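Local coordinates for periplasmic binding protein/LacI transcriptional regulator (Clostridium phytofermentans, PDB 3BRS) that probably binds a sugar between its two lobes and delivers it for uptake, as a transport protein of the periplasmic binding protein/LacI family, at residues A[11-16]-A[141-146]; A[114-119]-A[272-277]; A[122-127]-A[191-196]; A[135-140]-A[182-187]; A[207-212]-A[218-223]. All blocks are in the same frame, centred on the assembly; numbering follows the deposited sequence.

Contact 1. Residues A[11-16]-A[141-146]; sequences IPKVLD and KNSKTA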
# COMPACT_ATOMS: atom_id res chain seq x y z
N ILE A 11 1.94 -10.83 -9.24
CA ILE A 11 3.27 -10.45 -8.72
C ILE A 11 3.07 -9.38 -7.72
O ILE A 11 3.07 -8.22 -8.08
CB ILE A 11 4.27 -9.98 -9.80
CG1 ILE A 11 4.31 -10.97 -10.99
CG2 ILE A 11 5.66 -9.62 -9.21
CD1 ILE A 11 5.27 -10.50 -12.15
N PRO A 12 2.78 -9.77 -6.47
CA PRO A 12 2.64 -8.73 -5.42
C PRO A 12 4.00 -8.07 -5.10
O PRO A 12 5.01 -8.40 -5.71
CB PRO A 12 2.10 -9.48 -4.23
CG PRO A 12 1.76 -10.92 -4.72
CD PRO A 12 2.59 -11.13 -5.96
N LYS A 13 4.04 -7.06 -4.22
CA LYS A 13 5.32 -6.45 -3.86
C LYS A 13 6.06 -7.39 -2.94
O LYS A 13 7.31 -7.41 -3.01
CB LYS A 13 5.09 -5.17 -3.08
CG LYS A 13 4.47 -4.04 -3.95
CD LYS A 13 4.45 -2.81 -3.06
CE LYS A 13 4.01 -1.56 -3.80
NZ LYS A 13 3.44 -0.60 -2.77
N VAL A 14 5.30 -8.11 -2.08
CA VAL A 14 5.76 -9.25 -1.27
C VAL A 14 4.64 -10.27 -1.03
O VAL A 14 3.47 -9.91 -1.05
CB VAL A 14 6.17 -8.91 0.25
CG1 VAL A 14 7.45 -8.10 0.39
CG2 VAL A 14 5.01 -8.24 0.94
N LEU A 15 5.03 -11.49 -0.69
CA LEU A 15 4.12 -12.49 -0.12
C LEU A 15 4.50 -12.70 1.33
O LEU A 15 5.14 -13.67 1.63
CB LEU A 15 4.23 -13.82 -0.90
CG LEU A 15 3.55 -13.88 -2.28
CD1 LEU A 15 4.44 -14.63 -3.23
CD2 LEU A 15 2.17 -14.53 -2.17
N ASP A 16 4.14 -11.79 2.22
CA ASP A 16 4.65 -11.78 3.58
C ASP A 16 3.72 -12.64 4.40
O ASP A 16 4.13 -13.68 4.88
CB ASP A 16 4.75 -10.35 4.14
CG ASP A 16 5.28 -10.30 5.61
OD1 ASP A 16 5.78 -9.24 6.08
OD2 ASP A 16 5.18 -11.32 6.30
N LYS A 141 9.67 4.87 -0.06
CA LYS A 141 9.53 6.24 -0.55
C LYS A 141 9.16 6.33 -2.02
O LYS A 141 8.43 7.26 -2.47
CB LYS A 141 10.86 7.02 -0.35
CG LYS A 141 10.76 8.46 -0.87
CD LYS A 141 11.77 9.37 -0.30
CE LYS A 141 11.48 10.73 -0.82
NZ LYS A 141 11.77 11.65 0.32
N ASN A 142 9.67 5.39 -2.79
CA ASN A 142 9.45 5.46 -4.22
C ASN A 142 8.33 4.67 -4.74
O ASN A 142 8.19 4.67 -5.92
CB ASN A 142 10.62 4.90 -4.94
CG ASN A 142 11.40 5.91 -5.52
OD1 ASN A 142 11.27 6.18 -6.73
ND2 ASN A 142 12.21 6.55 -4.68
N SER A 143 7.50 4.03 -3.89
CA SER A 143 6.37 3.33 -4.42
C SER A 143 5.34 4.33 -4.56
O SER A 143 5.29 5.16 -3.76
CB SER A 143 5.82 2.31 -3.44
OG SER A 143 5.44 3.00 -2.34
N LYS A 144 4.43 4.18 -5.51
CA LYS A 144 3.41 5.14 -5.75
C LYS A 144 2.37 5.22 -4.61
O LYS A 144 1.90 6.38 -4.28
CB LYS A 144 2.74 4.80 -7.08
CG LYS A 144 1.76 5.84 -7.47
CD LYS A 144 1.45 5.65 -8.88
CE LYS A 144 0.72 6.88 -9.35
NZ LYS A 144 -0.65 6.74 -8.85
N THR A 145 2.09 4.10 -3.94
CA THR A 145 1.13 4.15 -2.76
C THR A 145 1.75 5.00 -1.59
O THR A 145 1.06 5.81 -0.96
CB THR A 145 0.76 2.79 -2.23
OG1 THR A 145 1.98 2.05 -1.94
CG2 THR A 145 -0.02 2.10 -3.22
N ALA A 146 3.07 4.92 -1.35
CA ALA A 146 3.69 5.81 -0.30
C ALA A 146 3.57 7.28 -0.66
O ALA A 146 3.28 8.11 0.19
CB ALA A 146 5.20 5.53 -0.07
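The backbones of 11-16 and 141-146 stay well apart, with K13 CA and S143 CA the nearest pair at 9.9 Å, and one long side chain spans the gap. K13 leans toward the other segment and runs extended beyond CG, so that its ammonium end arrives tip to tip with T145, NZ standing 3.1 Å from T145 OG1. A chi1 of 53° sets T145 OG1 between the backbone N and the carbonyl carbon, on the side facing K13. NZ also rests 3.8 Å from S143 CB. The reach is from lobe to lobe: 11-16 follows strand 7-11 of the parallel sheet, whereas 141-146 opens helix 144-157 beside the mixed sheet, the two-lobed architecture of type I periplasmic binding proteins. S143 is the N-cap of that helix. Its OG is hydrogen-bonded to V140 O, just before it in the chain, and accepts from A146 N at 3.2 Å, with an N-H...O angle of 157°. A lysine facing a helix N-terminus would be expected to feel the positive end of the dipole. The long, weak ion pair of K13 NZ with D97 may offset this, while W22 packs against the lysine's side chain.

Contact 2. Residues A[114-119]-A[272-277]; sequences IQAGIR and SGCALI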
# COMPACT_ATOMS: atom_id res chain seq x y z
N ILE A 114 -4.47 9.03 -2.37
CA ILE A 114 -4.47 10.46 -2.10
C ILE A 114 -5.61 10.72 -1.16
O ILE A 114 -5.43 11.30 -0.09
CB ILE A 114 -4.48 11.34 -3.35
CG1 ILE A 114 -3.18 11.14 -4.13
CG2 ILE A 114 -4.41 12.85 -2.91
CD1 ILE A 114 -3.20 11.61 -5.60
N GLN A 115 -6.79 10.30 -1.50
CA GLN A 115 -7.90 10.53 -0.55
C GLN A 115 -7.74 9.84 0.76
O GLN A 115 -8.10 10.39 1.78
CB GLN A 115 -9.25 10.21 -1.16
CG GLN A 115 -9.78 11.31 -2.14
CD GLN A 115 -10.23 12.61 -1.48
OE1 GLN A 115 -10.69 12.65 -0.32
NE2 GLN A 115 -10.11 13.71 -2.25
N ALA A 116 -7.21 8.60 0.78
CA ALA A 116 -6.80 8.04 2.09
C ALA A 116 -5.88 8.95 2.97
O ALA A 116 -6.22 9.15 4.14
CB ALA A 116 -6.23 6.66 1.94
N GLY A 117 -4.74 9.48 2.45
CA GLY A 117 -3.93 10.30 3.28
C GLY A 117 -4.64 11.61 3.61
O GLY A 117 -4.43 12.16 4.66
N ILE A 118 -5.37 12.19 2.65
CA ILE A 118 -6.23 13.33 2.96
C ILE A 118 -7.18 13.07 4.13
O ILE A 118 -7.39 14.00 4.97
CB ILE A 118 -7.12 13.78 1.69
CG1 ILE A 118 -6.21 14.26 0.54
CG2 ILE A 118 -8.10 14.89 2.08
CD1 ILE A 118 -6.97 14.83 -0.65
N ARG A 119 -7.83 11.90 4.22
CA ARG A 119 -8.81 11.79 5.34
C ARG A 119 -8.04 11.62 6.64
O ARG A 119 -8.36 12.23 7.66
CB ARG A 119 -9.77 10.61 5.20
CG ARG A 119 -10.78 10.74 4.07
CD ARG A 119 -11.04 9.40 3.44
NE ARG A 119 -12.26 8.62 3.78
CZ ARG A 119 -13.23 8.92 4.67
NH1 ARG A 119 -13.20 10.04 5.42
NH2 ARG A 119 -14.23 8.06 4.87
N SER A 272 -10.94 0.81 -5.40
CA SER A 272 -11.23 -0.31 -4.53
C SER A 272 -11.99 0.18 -3.32
O SER A 272 -12.72 -0.59 -2.68
CB SER A 272 -9.92 -0.98 -4.11
OG SER A 272 -10.15 -2.19 -3.42
N GLY A 273 -11.83 1.44 -2.94
CA GLY A 273 -12.59 1.92 -1.78
C GLY A 273 -11.88 1.67 -0.45
O GLY A 273 -11.12 0.71 -0.32
N CYS A 274 -12.10 2.55 0.53
CA CYS A 274 -11.49 2.46 1.90
C CYS A 274 -12.44 3.14 2.90
O CYS A 274 -13.37 3.78 2.46
CB CYS A 274 -10.09 3.09 1.92
SG CYS A 274 -10.25 4.83 1.67
N ALA A 275 -12.28 2.91 4.21
CA ALA A 275 -13.10 3.58 5.23
C ALA A 275 -12.26 4.14 6.37
O ALA A 275 -11.24 3.60 6.71
CB ALA A 275 -14.19 2.64 5.78
N LEU A 276 -12.72 5.23 6.96
CA LEU A 276 -12.10 5.82 8.14
C LEU A 276 -12.93 5.46 9.39
O LEU A 276 -14.11 5.85 9.48
CB LEU A 276 -12.06 7.34 8.02
CG LEU A 276 -11.53 8.15 9.22
CD1 LEU A 276 -10.03 8.01 9.37
CD2 LEU A 276 -11.79 9.62 9.06
N ILE A 277 -12.26 4.81 10.36
CA ILE A 277 -12.79 4.49 11.64
C ILE A 277 -12.03 5.22 12.73
O ILE A 277 -10.84 5.36 12.68
CB ILE A 277 -12.69 2.99 11.95
CG1 ILE A 277 -12.46 2.17 10.69
CG2 ILE A 277 -14.01 2.53 12.60
CD1 ILE A 277 -12.70 0.70 10.92
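Two of the links between the lobes of this binding-protein fold come together where A116 and R119 of helix 113-127 face C274 and L276. Strand 269-271 belongs to the parallel sheet and strand 275-278 to the mixed one, and the chain passes from lobe to lobe around G273; the turn between strand 107-110 and helix 113-127 makes a similar passage. Near the crossing the packing is light: A116 CB meets C274 SG at 4.4 Å, the cysteine pointing toward the helix. One turn further on, R119 has the largest share of the buried surface, with L276 next. Its chain leaves the helix with chi1 -69° and then bends at chi2 (144°) and chi3 (101°), which lays the guanidinium flat against L276 instead of letting it run straight out. L276 CB sits 3.7 Å above one face of the guanidinium, displaced toward its rim, and is 3.9 Å from R119 CZ. The leucine tip joins in through CD2, 3.9 Å from R119 NH1. This is van der Waals packing of a flat cation on an aliphatic side chain, without a hydrogen bond across the segments. A275 and I277 pair by backbone bonds with V243 and M241 of the antiparallel neighbour, strand 240-243, whose V242 touches A116, C274 and L276 alike, while I114 and I118 turn to helix 144-157.

Contact 3. Residues A[122-127]-A[191-196]; sequences AVTKNL and ISVMVG
No ring or other planar side chain takes part where T124 and L127 meet V193 and V195; the faces pressed together are those of branched aliphatic groups. V193 works as a fork. Its CG1 touches T124 CG2 at 3.8 Å, and its CG2 touches L127 CB, also at 3.8 Å. The leucine crosses the valine at about a right angle, bringing L127 CD1 over both prongs, 4.1 Å from V193 CG1 and equally far from CG2. At T124 a chi1 of -52° sorts the two branches: the methyl, anti to the backbone N, is presented to V193, and the hydroxyl lies beside the N, where OG1 bonds to I120 O one turn back in the helix. With its polar need met inside the helix, OG1 can lie against V195 CG2 at 4.1 Å as a plain packing surface.

The arrangement is that of an alpha/beta sandwich, a helix laid along the sheet. Helix segment 122-127 runs almost antiparallel to strand 191-196, at 171° between directions and with axes 9.5 Å apart. Residues alternate along the strand, V193 and V195 pointing at this helix and M194 away from it, to the face covered by helix 174-187. V221 of strand 219-224 touches T124, L127 and V195, and I134 of strand 133-138 reaches T124 and V195, so the helix beds on three adjoining strands.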
# COMPACT_ATOMS: atom_id res chain seq x y z
N ALA A 122 -6.83 15.04 7.75
CA ALA A 122 -7.89 15.87 8.37
C ALA A 122 -8.15 15.45 9.78
O ALA A 122 -8.38 16.30 10.63
CB ALA A 122 -9.17 15.92 7.56
N VAL A 123 -8.09 14.16 10.08
CA VAL A 123 -8.16 13.72 11.49
C VAL A 123 -6.99 14.36 12.31
O VAL A 123 -7.19 14.86 13.40
CB VAL A 123 -8.12 12.14 11.57
CG1 VAL A 123 -7.85 11.66 13.02
CG2 VAL A 123 -9.42 11.51 11.02
N THR A 124 -5.77 14.31 11.73
CA THR A 124 -4.55 14.76 12.38
C THR A 124 -4.61 16.26 12.61
O THR A 124 -4.20 16.74 13.68
CB THR A 124 -3.26 14.37 11.61
OG1 THR A 124 -3.23 12.96 11.31
CG2 THR A 124 -2.06 14.65 12.48
N LYS A 125 -5.12 17.02 11.64
CA LYS A 125 -5.34 18.49 11.82
C LYS A 125 -6.20 18.73 13.02
O LYS A 125 -5.90 19.60 13.81
CB LYS A 125 -6.03 19.05 10.58
CG LYS A 125 -6.09 20.58 10.46
CD LYS A 125 -6.63 20.87 9.10
CE LYS A 125 -6.58 22.35 8.73
NZ LYS A 125 -7.50 22.59 7.54
N ASN A 126 -7.27 17.97 13.21
CA ASN A 126 -8.07 18.22 14.39
C ASN A 126 -7.30 17.87 15.70
O ASN A 126 -7.44 18.56 16.71
CB ASN A 126 -9.35 17.46 14.29
CG ASN A 126 -10.31 17.77 15.42
OD1 ASN A 126 -10.63 18.93 15.71
ND2 ASN A 126 -10.82 16.73 16.04
N LEU A 127 -6.47 16.82 15.69
CA LEU A 127 -5.71 16.49 16.92
C LEU A 127 -4.68 17.54 17.38
O LEU A 127 -4.51 17.78 18.58
CB LEU A 127 -5.03 15.12 16.80
CG LEU A 127 -5.97 13.94 16.62
CD1 LEU A 127 -5.14 12.74 16.27
CD2 LEU A 127 -6.81 13.71 17.88
N ILE A 191 6.31 16.12 19.56
CA ILE A 191 5.37 15.32 18.74
C ILE A 191 4.26 14.71 19.65
O ILE A 191 4.53 14.02 20.60
CB ILE A 191 6.13 14.22 17.97
CG1 ILE A 191 6.92 14.79 16.75
CG2 ILE A 191 5.23 13.08 17.60
CD1 ILE A 191 8.00 13.85 16.22
N SER A 192 3.01 14.96 19.34
CA SER A 192 1.90 14.48 20.12
C SER A 192 1.04 13.55 19.24
O SER A 192 0.03 13.02 19.72
CB SER A 192 1.03 15.69 20.46
OG SER A 192 0.57 16.27 19.24
N VAL A 193 1.39 13.42 17.95
CA VAL A 193 0.69 12.56 16.99
C VAL A 193 1.73 11.93 16.10
O VAL A 193 2.50 12.65 15.45
CB VAL A 193 -0.35 13.30 16.05
CG1 VAL A 193 -1.19 12.27 15.33
CG2 VAL A 193 -1.36 14.18 16.79
N MET A 194 1.77 10.61 16.11
CA MET A 194 2.46 9.85 15.10
C MET A 194 1.56 9.32 13.95
O MET A 194 0.41 8.83 14.16
CB MET A 194 3.25 8.70 15.77
CG MET A 194 4.41 9.24 16.61
SD MET A 194 5.96 9.71 15.65
CE MET A 194 6.11 8.50 14.39
N VAL A 195 2.07 9.42 12.72
CA VAL A 195 1.31 8.84 11.56
C VAL A 195 2.04 7.67 10.94
O VAL A 195 3.20 7.80 10.55
CB VAL A 195 1.06 9.93 10.50
CG1 VAL A 195 0.14 9.43 9.42
CG2 VAL A 195 0.46 11.15 11.17
N GLY A 196 1.41 6.51 10.85
CA GLY A 196 2.03 5.36 10.10
C GLY A 196 1.25 5.20 8.82
O GLY A 196 0.01 5.04 8.83

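Contact 4. Residues A[135-140]-A[182-187]; sequences GVISFV and VELLTK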
# COMPACT_ATOMS: atom_id res chain seq x y z
N GLY A 135 4.80 13.37 13.85
CA GLY A 135 5.88 12.62 13.20
C GLY A 135 5.27 11.62 12.25
O GLY A 135 4.22 11.01 12.53
N VAL A 136 5.94 11.41 11.12
CA VAL A 136 5.47 10.40 10.17
C VAL A 136 6.42 9.23 9.92
O VAL A 136 7.63 9.40 9.63
CB VAL A 136 5.20 11.02 8.80
CG1 VAL A 136 4.49 10.08 7.81
CG2 VAL A 136 4.41 12.31 8.94
N ILE A 137 5.87 8.04 10.00
CA ILE A 137 6.57 6.84 9.54
C ILE A 137 5.90 6.38 8.23
O ILE A 137 4.68 5.88 8.19
CB ILE A 137 6.57 5.67 10.54
CG1 ILE A 137 7.09 6.06 11.92
CG2 ILE A 137 7.48 4.49 9.95
CD1 ILE A 137 8.51 6.84 11.87
N SER A 138 6.70 6.54 7.18
CA SER A 138 6.39 6.01 5.86
C SER A 138 7.11 4.69 5.63
O SER A 138 7.85 4.17 6.50
CB SER A 138 6.69 7.00 4.76
OG SER A 138 5.97 6.59 3.60
N PHE A 139 6.83 4.12 4.48
CA PHE A 139 7.33 2.85 4.09
C PHE A 139 8.35 3.00 2.91
O PHE A 139 9.52 3.41 3.13
CB PHE A 139 6.20 1.84 3.84
CG PHE A 139 5.07 2.28 2.91
CD1 PHE A 139 4.12 3.25 3.33
CD2 PHE A 139 4.81 1.59 1.73
CE1 PHE A 139 2.99 3.64 2.51
CE2 PHE A 139 3.69 1.91 0.90
CZ PHE A 139 2.73 2.95 1.30
N VAL A 140 7.92 2.79 1.66
CA VAL A 140 8.94 2.70 0.55
C VAL A 140 8.75 3.92 -0.23
O VAL A 140 7.76 4.03 -0.91
CB VAL A 140 8.83 1.44 -0.40
CG1 VAL A 140 9.95 1.53 -1.58
CG2 VAL A 140 9.10 0.23 0.38
N VAL A 182 11.34 5.53 17.63
CA VAL A 182 12.14 5.85 18.79
C VAL A 182 12.98 7.07 18.47
O VAL A 182 13.05 7.97 19.28
CB VAL A 182 13.03 4.64 19.21
CG1 VAL A 182 14.12 5.11 20.23
CG2 VAL A 182 12.11 3.52 19.86
N GLU A 183 13.62 7.11 17.30
CA GLU A 183 14.50 8.27 16.97
C GLU A 183 13.72 9.58 16.92
O GLU A 183 14.11 10.58 17.54
CB GLU A 183 15.25 8.02 15.66
CG GLU A 183 16.02 9.25 15.13
CD GLU A 183 16.84 8.95 13.86
OE1 GLU A 183 16.31 8.24 12.96
OE2 GLU A 183 18.01 9.42 13.79
N LEU A 184 12.59 9.59 16.24
CA LEU A 184 11.79 10.80 16.17
C LEU A 184 11.28 11.25 17.53
O LEU A 184 11.37 12.44 17.82
CB LEU A 184 10.56 10.65 15.25
CG LEU A 184 10.58 10.89 13.73
CD1 LEU A 184 11.82 10.35 13.06
CD2 LEU A 184 9.31 10.28 13.14
N LEU A 185 10.69 10.35 18.33
CA LEU A 185 10.15 10.81 19.62
C LEU A 185 11.27 11.17 20.65
O LEU A 185 11.04 11.94 21.58
CB LEU A 185 9.18 9.81 20.22
CG LEU A 185 7.92 9.59 19.44
CD1 LEU A 185 7.12 8.43 20.03
CD2 LEU A 185 7.04 10.82 19.36
N THR A 186 12.47 10.67 20.43
CA THR A 186 13.61 11.17 21.17
C THR A 186 14.02 12.59 20.76
O THR A 186 14.36 13.42 21.62
CB THR A 186 14.77 10.23 21.04
OG1 THR A 186 14.36 8.99 21.61
CG2 THR A 186 15.94 10.75 21.90
N LYS A 187 13.99 12.85 19.46
CA LYS A 187 14.52 14.09 18.94
C LYS A 187 13.50 15.20 18.94
O LYS A 187 13.85 16.38 18.99
CB LYS A 187 15.08 13.87 17.53
CG LYS A 187 15.65 15.11 16.93
CD LYS A 187 16.60 14.75 15.77
CE LYS A 187 17.23 16.01 15.20
NZ LYS A 187 18.51 15.67 14.52
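L184 on the last turns of helix 174-187 comes down on G135, V136 and I137 in an alpha/beta layer: the helix links strands 164-169 and 191-196 and, on the way, passes over strand 133-138, which lies between them in the mixed sheet. Helix and strand segments are nearly antiparallel, at 168°, with axes 9.3 Å apart. V182 begins the segment on the side toward the next helix, where it packs on A208 and M212. L184 then does the touching, chiefly through one methyl. L184 CD2 lies 4.2 Å from G135 CA, using the room that the glycine leaves on this face, and 4.0 Å from V136 O. It also meets I137 CD1 at 3.8 Å, the two side chains sliding past each other in opposite directions; a chi2 of -50° folds that isoleucine methyl round toward the helix. L185 follows and packs on I191 and M194 of the adjoining strand. T186 turns its hydroxyl back into its own helix: V182 O is gripped twice, by T186 N at 3.0 Å and by T186 OG1 at 2.9 Å, the two donors reaching it from opposite faces of the carbonyl plane.

Contact 5. Residues A[207-212]-A[218-223]; sequences RAIKDM and VKLVCI
I209 carries this contact, pressing on V218 and L220 within a beta-alpha-beta unit made of strand 191-196, helix 199-211 and strand 219-224. The chain leaves the helix, turns through a short loop and comes straight back as the next strand, so the isoleucine packs on residues only about ten places ahead of it, with I209 CA 7.2 Å from V218 CA. Its side chain points at the strand and continues outward with chi2 161°, which thrusts CD1 forward as the leading atom. That methyl touches two residues that point the same way, V218 just before the strand and L220 in it, at 3.8 Å from V218 CG1 and 4.1 Å from L220 CB. V218 offers CG1 because this branch lies anti to the backbone N (chi1 175°), and the same methyl is 4.1 Å from I209 CG1, so one valine methyl lies along the CG1-CD1 arm of the isoleucine. L220 contributes the root of its side chain more than its branched end. All three residues also touch M194 of the neighbouring strand 191-196, which makes a common floor under them, and L185 of helix 174-187 also packs on I209. Along the strand the faces alternate: V221 turns to the opposite side of the sheet, against helix 113-127. The second branch of the isoleucine meets backbone, I209 CG2 lying 4.0 Å from V218 O.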
# COMPACT_ATOMS: atom_id res chain seq x y z
N ARG A 207 4.28 -0.20 18.78
CA ARG A 207 5.15 -0.87 19.78
C ARG A 207 6.12 0.06 20.51
O ARG A 207 6.26 0.02 21.75
CB ARG A 207 5.97 -1.98 19.16
CG ARG A 207 5.08 -2.93 18.51
CD ARG A 207 5.70 -4.26 18.49
NE ARG A 207 6.48 -4.49 17.30
CZ ARG A 207 6.13 -5.36 16.35
NH1 ARG A 207 6.92 -5.54 15.32
NH2 ARG A 207 5.01 -6.06 16.45
N ALA A 208 6.80 0.88 19.72
CA ALA A 208 7.78 1.82 20.19
C ALA A 208 7.12 2.79 21.15
O ALA A 208 7.61 2.99 22.26
CB ALA A 208 8.41 2.56 19.00
N ILE A 209 5.97 3.31 20.77
CA ILE A 209 5.21 4.23 21.65
C ILE A 209 4.84 3.51 22.95
O ILE A 209 4.76 4.11 24.01
CB ILE A 209 3.90 4.76 20.91
CG1 ILE A 209 4.17 5.91 19.94
CG2 ILE A 209 2.79 5.20 21.88
CD1 ILE A 209 3.01 6.08 18.91
N LYS A 210 4.61 2.21 22.87
CA LYS A 210 4.23 1.38 24.05
C LYS A 210 5.44 1.20 24.98
O LYS A 210 5.35 1.34 26.22
CB LYS A 210 3.82 -0.01 23.56
CG LYS A 210 2.81 -0.72 24.51
CD LYS A 210 3.15 -2.20 24.66
CE LYS A 210 2.00 -2.98 25.35
NZ LYS A 210 1.31 -2.21 26.44
N ASP A 211 6.61 0.92 24.35
CA ASP A 211 7.86 0.62 25.06
C ASP A 211 8.43 1.86 25.69
O ASP A 211 9.29 1.78 26.59
CB ASP A 211 8.90 0.00 24.13
CG ASP A 211 8.57 -1.47 23.74
OD1 ASP A 211 9.31 -1.98 22.88
OD2 ASP A 211 7.60 -2.13 24.28
N MET A 212 8.03 3.00 25.14
CA MET A 212 8.49 4.30 25.60
C MET A 212 7.58 4.77 26.70
O MET A 212 7.86 5.77 27.32
CB MET A 212 8.58 5.29 24.40
CG MET A 212 9.85 5.03 23.53
SD MET A 212 10.02 6.16 22.15
CE MET A 212 10.75 7.58 22.95
N VAL A 218 1.40 10.45 23.32
CA VAL A 218 1.46 10.42 21.87
C VAL A 218 0.33 9.52 21.30
O VAL A 218 0.25 8.34 21.61
CB VAL A 218 2.87 10.00 21.38
CG1 VAL A 218 2.98 9.82 19.77
CG2 VAL A 218 3.93 11.00 22.01
N LYS A 219 -0.54 10.13 20.50
CA LYS A 219 -1.53 9.42 19.72
C LYS A 219 -1.05 9.06 18.29
O LYS A 219 -0.21 9.73 17.69
CB LYS A 219 -2.78 10.26 19.63
CG LYS A 219 -3.58 10.32 20.98
CD LYS A 219 -4.58 11.48 20.83
CE LYS A 219 -5.31 11.86 22.10
NZ LYS A 219 -5.46 13.36 22.13
N LEU A 220 -1.64 7.98 17.79
CA LEU A 220 -1.26 7.29 16.61
C LEU A 220 -2.48 7.13 15.73
O LEU A 220 -3.60 6.77 16.16
CB LEU A 220 -0.61 5.94 16.96
CG LEU A 220 -0.23 4.94 15.86
CD1 LEU A 220 0.83 5.48 14.85
CD2 LEU A 220 0.28 3.64 16.46
N VAL A 221 -2.28 7.50 14.49
CA VAL A 221 -3.27 7.33 13.45
C VAL A 221 -2.52 6.67 12.29
O VAL A 221 -1.27 6.79 12.18
CB VAL A 221 -3.85 8.72 12.98
CG1 VAL A 221 -4.63 9.37 14.12
CG2 VAL A 221 -2.78 9.65 12.57
N CYS A 222 -3.26 5.94 11.44
CA CYS A 222 -2.60 5.23 10.31
C CYS A 222 -3.56 4.91 9.20
O CYS A 222 -4.80 4.86 9.40
CB CYS A 222 -1.96 3.89 10.76
SG CYS A 222 -3.26 2.82 11.59
N ILE A 223 -2.97 4.65 8.06
CA ILE A 223 -3.56 3.89 6.96
C ILE A 223 -3.12 2.41 7.14
O ILE A 223 -1.93 2.11 7.28
CB ILE A 223 -3.13 4.40 5.58
CG1 ILE A 223 -3.52 5.89 5.44
CG2 ILE A 223 -3.76 3.55 4.48
CD1 ILE A 223 -2.78 6.65 4.26

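Contacts 2 to 5 all reach the mixed sheet of one lobe; contact 1 bridges to the parallel-sheet lobe, its centre 18 to 24 Å from theirs. Contacts 3, 4 and 5 have centres 10 to 13 Å apart, on adjacent strands 133-138, 191-196 and 219-224. Helix 113-127, shared by contacts 2 and 3, covers one face; helices 174-187 and 199-211 cover the other. Along the chain, contact 2 encloses contacts 3, 4 and 5, while contact 1 alternates with contacts 2, 3 and 4 and closes before contact 5 opens. Contacts 1 and 2 thus lie where the lobes join, consistent with a two-lobed binding protein, and contacts 3 to 5 build one lobe's core, whose F139 packs on T145 of contact 1.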